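Local coordinates for ABC sugar (Ribose) transporter, periplasmic substrate-binding subunit (Rhodobacter sphaeroides, PDB 3L49), which probably binds a sugar in the periplasm and delivers it to an ABC transporter, at residues P62-E67 with G86-T91; A120-K125 with P155-I160; Y221-S226 with A244-S249. All coordinates share one frame; numbering follows the deposited sequence.

Contact 1. Residues P62-E67 with G86-T91; sequences PDAIIE and GIPLFT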
ATOM      1  N   PRO A  62      -2.741  22.088  15.342  1.00 45.34           N
ATOM      2  CA  PRO A  62      -3.970  22.017  14.569  1.00 39.27           C
ATOM      3  C   PRO A  62      -5.070  21.338  15.385  1.00 34.16           C
ATOM      4  O   PRO A  62      -4.802  20.799  16.471  1.00 30.88           O
ATOM      5  CB  PRO A  62      -3.579  21.163  13.350  1.00 43.86           C
ATOM      6  CG  PRO A  62      -2.193  20.616  13.629  1.00 38.70           C
ATOM      7  CD  PRO A  62      -1.852  20.952  15.041  1.00 48.32           C
ATOM      8  N   ASP A  63      -6.294  21.375  14.873  1.00 27.79           N
ATOM      9  CA  ASP A  63      -7.413  20.689  15.517  1.00 33.40           C
ATOM     10  C   ASP A  63      -7.311  19.151  15.437  1.00 33.69           C
ATOM     11  O   ASP A  63      -7.863  18.459  16.294  1.00 33.64           O
ATOM     12  CB  ASP A  63      -8.754  21.201  14.979  1.00 37.36           C
ATOM     13  CG  ASP A  63      -8.911  22.713  15.146  1.00 43.97           C
ATOM     14  OD1 ASP A  63      -9.571  23.149  16.114  1.00 44.32           O
ATOM     15  OD2 ASP A  63      -8.353  23.466  14.322  1.00 34.09           O
ATOM     16  N   ALA A  64      -6.607  18.640  14.419  1.00 29.85           N
ATOM     17  CA  ALA A  64      -6.222  17.219  14.315  1.00 27.61           C
ATOM     18  C   ALA A  64      -5.134  16.975  13.272  1.00 25.06           C
ATOM     19  O   ALA A  64      -4.917  17.787  12.375  1.00 29.39           O
ATOM     20  CB  ALA A  64      -7.433  16.335  14.014  1.00 32.19           C
ATOM     21  N   ILE A  65      -4.461  15.835  13.391  1.00 30.48           N
ATOM     22  CA  ILE A  65      -3.444  15.417  12.417  1.00 23.46           C
ATOM     23  C   ILE A  65      -3.852  14.109  11.718  1.00 28.19           C
ATOM     24  O   ILE A  65      -4.310  13.166  12.375  1.00 27.50           O
ATOM     25  CB  ILE A  65      -2.049  15.303  13.091  1.00 19.91           C
ATOM     26  CG1 ILE A  65      -1.538  16.703  13.465  1.00 25.79           C
ATOM     27  CG2 ILE A  65      -1.028  14.570  12.189  1.00 20.25           C
ATOM     28  CD1 ILE A  65      -0.327  16.717  14.403  1.00 27.70           C
ATOM     29  N   ILE A  66      -3.724  14.077  10.387  1.00 28.99           N
ATOM     30  CA  ILE A  66      -3.845  12.826   9.630  1.00 17.83           C
ATOM     31  C   ILE A  66      -2.491  12.371   9.114  1.00 19.49           C
ATOM     32  O   ILE A  66      -1.818  13.084   8.381  1.00 19.68           O
ATOM     33  CB  ILE A  66      -4.833  12.899   8.442  1.00 22.46           C
ATOM     34  CG1 ILE A  66      -6.128  13.633   8.814  1.00 29.01           C
ATOM     35  CG2 ILE A  66      -5.162  11.492   7.974  1.00 28.76           C
ATOM     36  CD1 ILE A  66      -7.104  13.766   7.651  1.00 16.73           C
ATOM     37  N   GLU A  67      -2.088  11.174   9.508  1.00 27.13           N
ATOM     38  CA  GLU A  67      -0.811  10.635   9.081  1.00 18.08           C
ATOM     39  C   GLU A  67      -1.050   9.617   7.960  1.00 16.84           C
ATOM     40  O   GLU A  67      -1.912   8.758   8.076  1.00 16.94           O
ATOM     41  CB  GLU A  67      -0.102  10.000  10.284  1.00 28.20           C
ATOM     42  CG  GLU A  67       1.411   9.859  10.154  1.00 31.81           C
ATOM     43  CD  GLU A  67       1.828   8.779   9.172  1.00 48.13           C
ATOM     44  OE1 GLU A  67       1.136   7.743   9.088  1.00 45.84           O
ATOM     45  OE2 GLU A  67       2.839   8.983   8.473  1.00 60.10           O
ATOM     46  N   GLY A  86      -1.721  16.489  22.958  1.00 43.83           N
ATOM     47  CA  GLY A  86      -3.182  16.488  23.060  1.00 42.31           C
ATOM     48  C   GLY A  86      -3.887  16.766  21.740  1.00 41.17           C
ATOM     49  O   GLY A  86      -4.994  17.314  21.724  1.00 43.07           O
ATOM     50  N   ILE A  87      -3.244  16.396  20.633  1.00 35.21           N
ATOM     51  CA  ILE A  87      -3.802  16.608  19.303  1.00 32.05           C
ATOM     52  C   ILE A  87      -4.350  15.276  18.792  1.00 35.24           C
ATOM     53  O   ILE A  87      -3.624  14.281  18.780  1.00 42.59           O
ATOM     54  CB  ILE A  87      -2.739  17.172  18.310  1.00 37.58           C
ATOM     55  CG1 ILE A  87      -2.138  18.485  18.829  1.00 36.80           C
ATOM     56  CG2 ILE A  87      -3.333  17.378  16.909  1.00 20.44           C
ATOM     57  CD1 ILE A  87      -0.782  18.831  18.206  1.00 23.23           C
ATOM     58  N   PRO A  88      -5.638  15.254  18.387  1.00 41.06           N
ATOM     59  CA  PRO A  88      -6.290  14.058  17.846  1.00 32.38           C
ATOM     60  C   PRO A  88      -5.573  13.513  16.610  1.00 31.02           C
ATOM     61  O   PRO A  88      -5.283  14.261  15.671  1.00 29.76           O
ATOM     62  CB  PRO A  88      -7.685  14.563  17.480  1.00 33.52           C
ATOM     63  CG  PRO A  88      -7.902  15.741  18.340  1.00 33.18           C
ATOM     64  CD  PRO A  88      -6.571  16.395  18.447  1.00 34.16           C
ATOM     65  N   LEU A  89      -5.269  12.219  16.632  1.00 22.40           N
ATOM     66  CA  LEU A  89      -4.521  11.584  15.553  1.00 24.39           C
ATOM     67  C   LEU A  89      -5.368  10.568  14.771  1.00 29.15           C
ATOM     68  O   LEU A  89      -6.032   9.706  15.339  1.00 33.69           O
ATOM     69  CB  LEU A  89      -3.226  10.950  16.091  1.00 21.94           C
ATOM     70  CG  LEU A  89      -2.273  10.193  15.156  1.00 16.79           C
ATOM     71  CD1 LEU A  89      -1.835  11.020  13.937  1.00 17.75           C
ATOM     72  CD2 LEU A  89      -1.064   9.691  15.933  1.00 23.50           C
ATOM     73  N   PHE A  90      -5.335  10.710  13.453  1.00 32.82           N
ATOM     74  CA  PHE A  90      -6.046   9.842  12.533  1.00 24.69           C
ATOM     75  C   PHE A  90      -5.019   9.354  11.537  1.00 26.87           C
ATOM     76  O   PHE A  90      -4.068  10.070  11.227  1.00 30.32           O
ATOM     77  CB  PHE A  90      -7.151  10.628  11.828  1.00 19.77           C
ATOM     78  CG  PHE A  90      -8.269  11.019  12.738  1.00 20.89           C
ATOM     79  CD1 PHE A  90      -9.397  10.214  12.847  1.00 26.33           C
ATOM     80  CD2 PHE A  90      -8.192  12.174  13.512  1.00 26.76           C
ATOM     81  CE1 PHE A  90     -10.441  10.555  13.701  1.00 29.66           C
ATOM     82  CE2 PHE A  90      -9.235  12.525  14.371  1.00 27.67           C
ATOM     83  CZ  PHE A  90     -10.355  11.709  14.465  1.00 26.64           C
ATOM     84  N   THR A  91      -5.179   8.131  11.049  1.00 25.11           N
ATOM     85  CA  THR A  91      -4.268   7.630  10.026  1.00 29.81           C
ATOM     86  C   THR A  91      -4.985   7.141   8.785  1.00 28.39           C
ATOM     87  O   THR A  91      -6.146   6.729   8.848  1.00 27.83           O
ATOM     88  CB  THR A  91      -3.381   6.472  10.531  1.00 26.66           C
ATOM     89  OG1 THR A  91      -4.214   5.435  11.060  1.00 27.07           O
ATOM     90  CG2 THR A  91      -2.387   6.941  11.600  1.00 21.85           C
TER
HETATM   91  O   HOH W   1      -5.437  20.062  19.808  1.00 40.63           O
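Ile65 is gripped through its backbone by the neighbouring strand: its N donates to Pro88 O at 2.9 Å, and its O accepts the N-H of Phe90. Glu67 N then bonds to Phe90 O at 2.8 Å, so Ile65 and Glu67 reach across in parallel register. Beside these bonds the packing is close. Ile66 CA lies 3.2 Å from Phe90 O in a CA-H...O contact, and Ile65 O meets the edge of the Phe90 ring near its plane. On the face carrying Ile65 and Leu89, Leu89 has CG anti to its backbone N (chi1 179°), which brings CD1 to 4.0 Å from Ile65 CG2. Helix 72-84 covers this face, while Val256 and Val259 of helix 248-263 lie against Ile66 on the other. Pro88 CD sits 3.3 Å from Asp63 O, and the side chains of Ile87 and Pro62 cross at about a right angle. The looser side has partly exposed Asp63 and Pro88, and a water weakly bonded to Pro62 O and Gly86 O. Gly86, with positive phi, follows the intervening helix in a Schellman motif; that helix connects the two neighbouring parallel strands in a beta-alpha-beta crossover of the periplasmic binding protein fold.

Contact 2. Residues A120-K125 with P155-I160; sequences ADLGGK and PDVKII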
ATOM      1  N   ALA A 120      -4.414 -20.719  -7.225  1.00 36.29           N
ATOM      2  CA  ALA A 120      -5.397 -21.202  -8.197  1.00 30.82           C
ATOM      3  C   ALA A 120      -4.830 -21.166  -9.618  1.00 31.30           C
ATOM      4  O   ALA A 120      -4.941 -22.150 -10.349  1.00 39.78           O
ATOM      5  CB  ALA A 120      -6.701 -20.400  -8.110  1.00 21.77           C
ATOM      6  N   ASP A 121      -4.216 -20.042  -9.994  1.00 30.44           N
ATOM      7  CA  ASP A 121      -3.577 -19.900 -11.311  1.00 34.76           C
ATOM      8  C   ASP A 121      -2.378 -20.837 -11.489  1.00 31.83           C
ATOM      9  O   ASP A 121      -2.116 -21.301 -12.594  1.00 23.52           O
ATOM     10  CB  ASP A 121      -3.119 -18.458 -11.551  1.00 40.24           C
ATOM     11  CG  ASP A 121      -4.277 -17.482 -11.760  1.00 43.51           C
ATOM     12  OD1 ASP A 121      -4.027 -16.254 -11.755  1.00 40.97           O
ATOM     13  OD2 ASP A 121      -5.428 -17.926 -11.928  1.00 37.33           O
ATOM     14  N   LEU A 122      -1.651 -21.098 -10.403  1.00 29.15           N
ATOM     15  CA  LEU A 122      -0.566 -22.079 -10.405  1.00 28.29           C
ATOM     16  C   LEU A 122      -1.072 -23.520 -10.472  1.00 35.77           C
ATOM     17  O   LEU A 122      -0.325 -24.428 -10.840  1.00 37.73           O
ATOM     18  CB  LEU A 122       0.313 -21.907  -9.165  1.00 25.51           C
ATOM     19  CG  LEU A 122       1.355 -20.793  -9.185  1.00 20.29           C
ATOM     20  CD1 LEU A 122       1.858 -20.557  -7.785  1.00 28.01           C
ATOM     21  CD2 LEU A 122       2.508 -21.138 -10.128  1.00 28.15           C
ATOM     22  N   GLY A 123      -2.338 -23.724 -10.104  1.00 38.53           N
ATOM     23  CA  GLY A 123      -2.917 -25.060 -10.023  1.00 35.20           C
ATOM     24  C   GLY A 123      -2.350 -25.872  -8.868  1.00 38.64           C
ATOM     25  O   GLY A 123      -2.252 -27.095  -8.960  1.00 37.70           O
ATOM     26  N   GLY A 124      -1.958 -25.188  -7.792  1.00 32.43           N
ATOM     27  CA  GLY A 124      -1.524 -25.841  -6.562  1.00 39.53           C
ATOM     28  C   GLY A 124      -0.077 -26.297  -6.537  1.00 45.95           C
ATOM     29  O   GLY A 124       0.359 -26.928  -5.572  1.00 44.51           O
ATOM     30  N   LYS A 125       0.672 -25.966  -7.586  1.00 45.57           N
ATOM     31  CA  LYS A 125       2.078 -26.347  -7.684  1.00 50.49           C
ATOM     32  C   LYS A 125       2.886 -25.236  -8.357  1.00 48.77           C
ATOM     33  O   LYS A 125       2.422 -24.613  -9.322  1.00 47.75           O
ATOM     34  CB  LYS A 125       2.217 -27.666  -8.464  1.00 52.86           C
ATOM     35  CG  LYS A 125       3.490 -28.464  -8.170  1.00 58.95           C
ATOM     36  CD  LYS A 125       4.616 -28.186  -9.165  1.00 71.57           C
ATOM     37  CE  LYS A 125       5.917 -28.854  -8.738  1.00 78.63           C
ATOM     38  NZ  LYS A 125       5.854 -30.342  -8.830  1.00 78.99           N
ATOM     39  N   PRO A 155       1.658 -27.470   0.079  1.00 40.86           N
ATOM     40  CA  PRO A 155       3.058 -27.891   0.247  1.00 40.78           C
ATOM     41  C   PRO A 155       3.881 -27.831  -1.040  1.00 36.69           C
ATOM     42  O   PRO A 155       5.105 -27.753  -0.968  1.00 37.02           O
ATOM     43  CB  PRO A 155       2.939 -29.337   0.751  1.00 32.62           C
ATOM     44  CG  PRO A 155       1.600 -29.796   0.290  1.00 39.33           C
ATOM     45  CD  PRO A 155       0.720 -28.579   0.345  1.00 41.18           C
ATOM     46  N   ASP A 156       3.210 -27.846  -2.193  1.00 37.49           N
ATOM     47  CA  ASP A 156       3.879 -27.758  -3.492  1.00 42.13           C
ATOM     48  C   ASP A 156       3.948 -26.333  -4.048  1.00 46.80           C
ATOM     49  O   ASP A 156       4.422 -26.123  -5.168  1.00 51.71           O
ATOM     50  CB  ASP A 156       3.214 -28.694  -4.511  1.00 43.61           C
ATOM     51  CG  ASP A 156       3.705 -30.131  -4.406  1.00 54.50           C
ATOM     52  OD1 ASP A 156       4.752 -30.375  -3.768  1.00 65.67           O
ATOM     53  OD2 ASP A 156       3.041 -31.023  -4.977  1.00 61.38           O
ATOM     54  N   VAL A 157       3.466 -25.363  -3.270  1.00 42.88           N
ATOM     55  CA  VAL A 157       3.645 -23.949  -3.602  1.00 38.07           C
ATOM     56  C   VAL A 157       4.632 -23.336  -2.624  1.00 44.13           C
ATOM     57  O   VAL A 157       4.321 -23.171  -1.447  1.00 49.79           O
ATOM     58  CB  VAL A 157       2.326 -23.141  -3.596  1.00 32.02           C
ATOM     59  CG1 VAL A 157       2.591 -21.700  -3.985  1.00 27.05           C
ATOM     60  CG2 VAL A 157       1.339 -23.738  -4.553  1.00 26.65           C
ATOM     61  N   LYS A 158       5.823 -23.001  -3.118  1.00 48.21           N
ATOM     62  CA  LYS A 158       6.903 -22.540  -2.246  1.00 47.91           C
ATOM     63  C   LYS A 158       7.478 -21.174  -2.624  1.00 45.46           C
ATOM     64  O   LYS A 158       7.493 -20.791  -3.793  1.00 44.60           O
ATOM     65  CB  LYS A 158       7.999 -23.603  -2.154  1.00 50.69           C
ATOM     66  CG  LYS A 158       7.685 -24.695  -1.126  1.00 59.44           C
ATOM     67  CD  LYS A 158       8.594 -25.910  -1.258  1.00 62.73           C
ATOM     68  CE  LYS A 158       8.158 -26.813  -2.408  1.00 67.15           C
ATOM     69  NZ  LYS A 158       8.861 -28.124  -2.380  1.00 49.78           N
ATOM     70  N   ILE A 159       7.922 -20.443  -1.607  1.00 39.00           N
ATOM     71  CA  ILE A 159       8.583 -19.153  -1.771  1.00 41.54           C
ATOM     72  C   ILE A 159      10.083 -19.396  -1.958  1.00 47.95           C
ATOM     73  O   ILE A 159      10.722 -20.022  -1.099  1.00 50.46           O
ATOM     74  CB  ILE A 159       8.318 -18.249  -0.536  1.00 34.49           C
ATOM     75  CG1 ILE A 159       6.839 -17.863  -0.486  1.00 36.44           C
ATOM     76  CG2 ILE A 159       9.197 -17.003  -0.551  1.00 39.16           C
ATOM     77  CD1 ILE A 159       6.381 -17.265   0.826  1.00 37.55           C
ATOM     78  N   ILE A 160      10.642 -18.928  -3.077  1.00 44.03           N
ATOM     79  CA  ILE A 160      12.086 -19.089  -3.307  1.00 44.47           C
ATOM     80  C   ILE A 160      12.951 -18.169  -2.444  1.00 43.64           C
ATOM     81  O   ILE A 160      12.605 -17.012  -2.187  1.00 43.52           O
ATOM     82  CB  ILE A 160      12.519 -19.066  -4.813  1.00 48.37           C
ATOM     83  CG1 ILE A 160      11.543 -18.262  -5.682  1.00 49.66           C
ATOM     84  CG2 ILE A 160      12.696 -20.507  -5.328  1.00 58.33           C
ATOM     85  CD1 ILE A 160      11.471 -18.692  -7.168  1.00 33.59           C
TER
HETATM   86  O   HOH W   2       0.465 -27.718  -3.028  1.00 46.49           O
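Lys125 lays the start of its side chain over Asp156, with Lys125 CG 3.7 Å from Asp156 CB and the two side chains crossing at a slant. Having CG anti to the backbone N (chi1 -156°) puts this methylene against Asp156, and the bend at chi2 turns the rest of the chain. The charged ends do not meet: Lys125 NZ stays 4.8 Å from Asp156 OD2, which may leave a modest attraction at this exposed edge. At the backbone, Lys125 CA makes a CA-H...O contact with Asp156 O at 3.4 Å. Helix 107-122 ends just before this point in a Schellman motif whose positive-phi residue is Gly123, and the chain passes from there into strand 126-131, whose Gly126 and Val128 bond to the backbone of the edge strand 157-159. Gly124 O, directed at the second segment, lies 3.5 Å from Val157 CG2. The same carbonyl accepts a bond from a water at 2.7 Å, and that water in turn accepts from Asp156 N at 2.9 Å, bridging backbones that have no direct hydrogen bond between them. Deeper in, Val157 points its other methyl, CG1, at Leu122 CD1, 4.0 Å away, and both side chains also rest on Val128.

Contact 3. Residues Y221-S226 with A244-S249; sequences YGVDGS and AAQQPS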
ATOM      1  N   TYR A 221       1.577 -10.678  -9.520  1.00 19.15           N
ATOM      2  CA  TYR A 221       0.460 -10.347  -8.638  1.00 21.82           C
ATOM      3  C   TYR A 221       0.834  -9.225  -7.700  1.00 20.47           C
ATOM      4  O   TYR A 221       1.886  -9.268  -7.064  1.00 26.74           O
ATOM      5  CB  TYR A 221       0.034 -11.580  -7.825  1.00 28.04           C
ATOM      6  CG  TYR A 221      -0.380 -12.739  -8.698  1.00 29.20           C
ATOM      7  CD1 TYR A 221       0.566 -13.637  -9.180  1.00 10.62           C
ATOM      8  CD2 TYR A 221      -1.709 -12.904  -9.085  1.00 31.68           C
ATOM      9  CE1 TYR A 221       0.208 -14.672 -10.014  1.00 21.21           C
ATOM     10  CE2 TYR A 221      -2.082 -13.943  -9.920  1.00 23.86           C
ATOM     11  CZ  TYR A 221      -1.113 -14.827 -10.370  1.00 29.94           C
ATOM     12  OH  TYR A 221      -1.447 -15.863 -11.188  1.00 39.98           O
ATOM     13  N   GLY A 222      -0.039  -8.229  -7.592  1.00 23.40           N
ATOM     14  CA  GLY A 222       0.214  -7.099  -6.702  1.00 18.45           C
ATOM     15  C   GLY A 222      -1.063  -6.436  -6.251  1.00 21.60           C
ATOM     16  O   GLY A 222      -2.155  -6.924  -6.534  1.00 25.24           O
ATOM     17  N   VAL A 223      -0.915  -5.309  -5.561  1.00 18.55           N
ATOM     18  CA  VAL A 223      -2.022  -4.628  -4.899  1.00 21.63           C
ATOM     19  C   VAL A 223      -1.951  -3.143  -5.214  1.00 25.24           C
ATOM     20  O   VAL A 223      -0.869  -2.579  -5.173  1.00 24.29           O
ATOM     21  CB  VAL A 223      -1.924  -4.790  -3.357  1.00 23.91           C
ATOM     22  CG1 VAL A 223      -2.899  -3.849  -2.634  1.00 25.47           C
ATOM     23  CG2 VAL A 223      -2.141  -6.243  -2.918  1.00 20.88           C
ATOM     24  N   ASP A 224      -3.095  -2.550  -5.573  1.00 27.08           N
ATOM     25  CA  ASP A 224      -3.377  -1.090  -5.554  1.00 37.27           C
ATOM     26  C   ASP A 224      -4.364  -0.699  -6.626  1.00 32.99           C
ATOM     27  O   ASP A 224      -5.331  -0.000  -6.351  1.00 32.53           O
ATOM     28  CB  ASP A 224      -2.142  -0.183  -5.672  1.00 44.89           C
ATOM     29  CG  ASP A 224      -1.506   0.114  -4.328  1.00 52.55           C
ATOM     30  OD1 ASP A 224      -2.035  -0.370  -3.308  1.00 48.13           O
ATOM     31  OD2 ASP A 224      -0.469   0.807  -4.301  1.00 53.02           O
ATOM     32  N   GLY A 225      -4.107  -1.147  -7.848  1.00 33.53           N
ATOM     33  CA  GLY A 225      -4.934  -0.774  -8.981  1.00 35.04           C
ATOM     34  C   GLY A 225      -4.411   0.442  -9.728  1.00 37.60           C
ATOM     35  O   GLY A 225      -5.200   1.230 -10.261  1.00 40.08           O
ATOM     36  N   SER A 226      -3.086   0.595  -9.764  1.00 37.52           N
ATOM     37  CA  SER A 226      -2.433   1.648 -10.554  1.00 40.15           C
ATOM     38  C   SER A 226      -2.731   1.409 -12.034  1.00 41.01           C
ATOM     39  O   SER A 226      -2.588   0.274 -12.507  1.00 33.94           O
ATOM     40  CB  SER A 226      -0.917   1.673 -10.301  1.00 40.35           C
ATOM     41  OG  SER A 226      -0.249   0.636 -11.002  1.00 37.80           O
ATOM     42  N   ALA A 244      -5.308  -6.397  -6.695  1.00 31.07           N
ATOM     43  CA  ALA A 244      -6.304  -5.943  -5.736  1.00 26.25           C
ATOM     44  C   ALA A 244      -6.490  -4.435  -5.888  1.00 25.60           C
ATOM     45  O   ALA A 244      -5.680  -3.648  -5.398  1.00 26.25           O
ATOM     46  CB  ALA A 244      -5.883  -6.302  -4.324  1.00 20.06           C
ATOM     47  N   ALA A 245      -7.553  -4.035  -6.581  1.00 26.36           N
ATOM     48  CA  ALA A 245      -7.778  -2.623  -6.875  1.00 16.97           C
ATOM     49  C   ALA A 245      -8.468  -1.876  -5.739  1.00 32.27           C
ATOM     50  O   ALA A 245      -9.636  -2.132  -5.445  1.00 36.01           O
ATOM     51  CB  ALA A 245      -8.560  -2.476  -8.146  1.00 23.71           C
ATOM     52  N   GLN A 246      -7.744  -0.931  -5.136  1.00 27.15           N
ATOM     53  CA  GLN A 246      -8.226  -0.147  -4.002  1.00 23.72           C
ATOM     54  C   GLN A 246      -8.833   1.187  -4.426  1.00 27.16           C
ATOM     55  O   GLN A 246      -8.743   1.576  -5.582  1.00 24.36           O
ATOM     56  CB  GLN A 246      -7.072   0.152  -3.051  1.00 23.26           C
ATOM     57  CG  GLN A 246      -6.411  -1.049  -2.405  1.00 24.64           C
ATOM     58  CD  GLN A 246      -5.372  -0.609  -1.410  1.00 25.81           C
ATOM     59  OE1 GLN A 246      -5.661  -0.449  -0.226  1.00 30.03           O
ATOM     60  NE2 GLN A 246      -4.164  -0.349  -1.894  1.00 25.27           N
ATOM     61  N   GLN A 247      -9.425   1.903  -3.471  1.00 29.08           N
ATOM     62  CA  GLN A 247      -9.947   3.247  -3.728  1.00 30.92           C
ATOM     63  C   GLN A 247      -9.279   4.325  -2.855  1.00 24.95           C
ATOM     64  O   GLN A 247      -9.885   4.770  -1.869  1.00 22.94           O
ATOM     65  CB  GLN A 247     -11.464   3.269  -3.521  1.00 30.67           C
ATOM     66  CG  GLN A 247     -12.247   2.329  -4.426  1.00 36.84           C
ATOM     67  CD  GLN A 247     -13.595   1.947  -3.847  1.00 41.91           C
ATOM     68  OE1 GLN A 247     -14.193   2.697  -3.075  1.00 44.20           O
ATOM     69  NE2 GLN A 247     -14.089   0.776  -4.228  1.00 40.17           N
ATOM     70  N   PRO A 248      -8.029   4.736  -3.197  1.00 25.53           N
ATOM     71  CA  PRO A 248      -7.323   5.762  -2.407  1.00 20.96           C
ATOM     72  C   PRO A 248      -8.071   7.089  -2.269  1.00 21.30           C
ATOM     73  O   PRO A 248      -8.044   7.687  -1.192  1.00 20.24           O
ATOM     74  CB  PRO A 248      -6.008   5.960  -3.172  1.00 23.14           C
ATOM     75  CG  PRO A 248      -6.248   5.389  -4.523  1.00 31.33           C
ATOM     76  CD  PRO A 248      -7.170   4.245  -4.290  1.00 26.82           C
ATOM     77  N   SER A 249      -8.745   7.524  -3.332  1.00 16.82           N
ATOM     78  CA  SER A 249      -9.581   8.723  -3.275  1.00 24.57           C
ATOM     79  C   SER A 249     -10.728   8.602  -2.269  1.00 30.65           C
ATOM     80  O   SER A 249     -11.075   9.585  -1.603  1.00 31.95           O
ATOM     81  CB  SER A 249     -10.110   9.096  -4.658  1.00 27.21           C
ATOM     82  OG  SER A 249      -9.062   9.607  -5.460  1.00 29.05           O
TER
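Asp224 N donates to Ala244 O at 2.8 Å, the shortest of three backbone hydrogen bonds here. It is somewhat bent, with an N-H...O angle of 140°, and the donor is tilted from the carbonyl plane. Ala244 N reaches back to Gly222 O at 3.2 Å, in that carbonyl's plane, so Ala244 is held through both its N and its O. One step further Gln246 N bonds to Asp224 O, approaching above the carbonyl plane. On one face Val223 CG2 packs on Ala244 CB at 4.0 Å, while Val223 CG1 touches the amide nitrogen of Gln246. The planes of the Asp224 carboxylate and the Gln246 amide are inclined by 24°, and Asp224 OD1 is 2.6 Å from Gln246 NE2. Gln246 stretches out beyond CG to bring that amide there. Gln246 NE2 donates to a bound ligand that is unidentified and probably comes from the crystallisation liquor, and Gln246 OE1 is bonded to Ser105. Asp224 comes within about 3 Å of the same ligand, which would be consistent with a place in the sugar-binding cleft. Gly225 lies with its CA 4.0 Å from Ala245 CA, where the chain swings away from the strand, and Ser226 sits at the N-cap position of helix 227-234. Ile110 of helix 107-122 touches Val223 and Ala244, and strands 219-222 and 240-245 are adjacent in the sheet, flanked by strands 194-197 and 271-280.

In the fold
Contacts 1 and 3 are buried and each joins the two strands of a beta-alpha-beta unit by backbone hydrogen bonds, whereas contact 2 is a surface junction at an outermost strand, joined by a water bridge and apolar overlap. Contacts 1 and 2 lie on opposite sides of the chain's centre, about 44 Å apart between centres, with contact 3 closest to the middle. Chemistry follows position: contact 1 combines backbone bonding with mostly apolar side chains, contact 3 adds polar side chains beside a bound ligand. Contacts 2 and 3 are joined by a probable hydrogen bond, Asp121 OD1 to Tyr221 OH at 2.7 Å. Helix 248-263, which begins in contact 3, packs against the strands of contact 1.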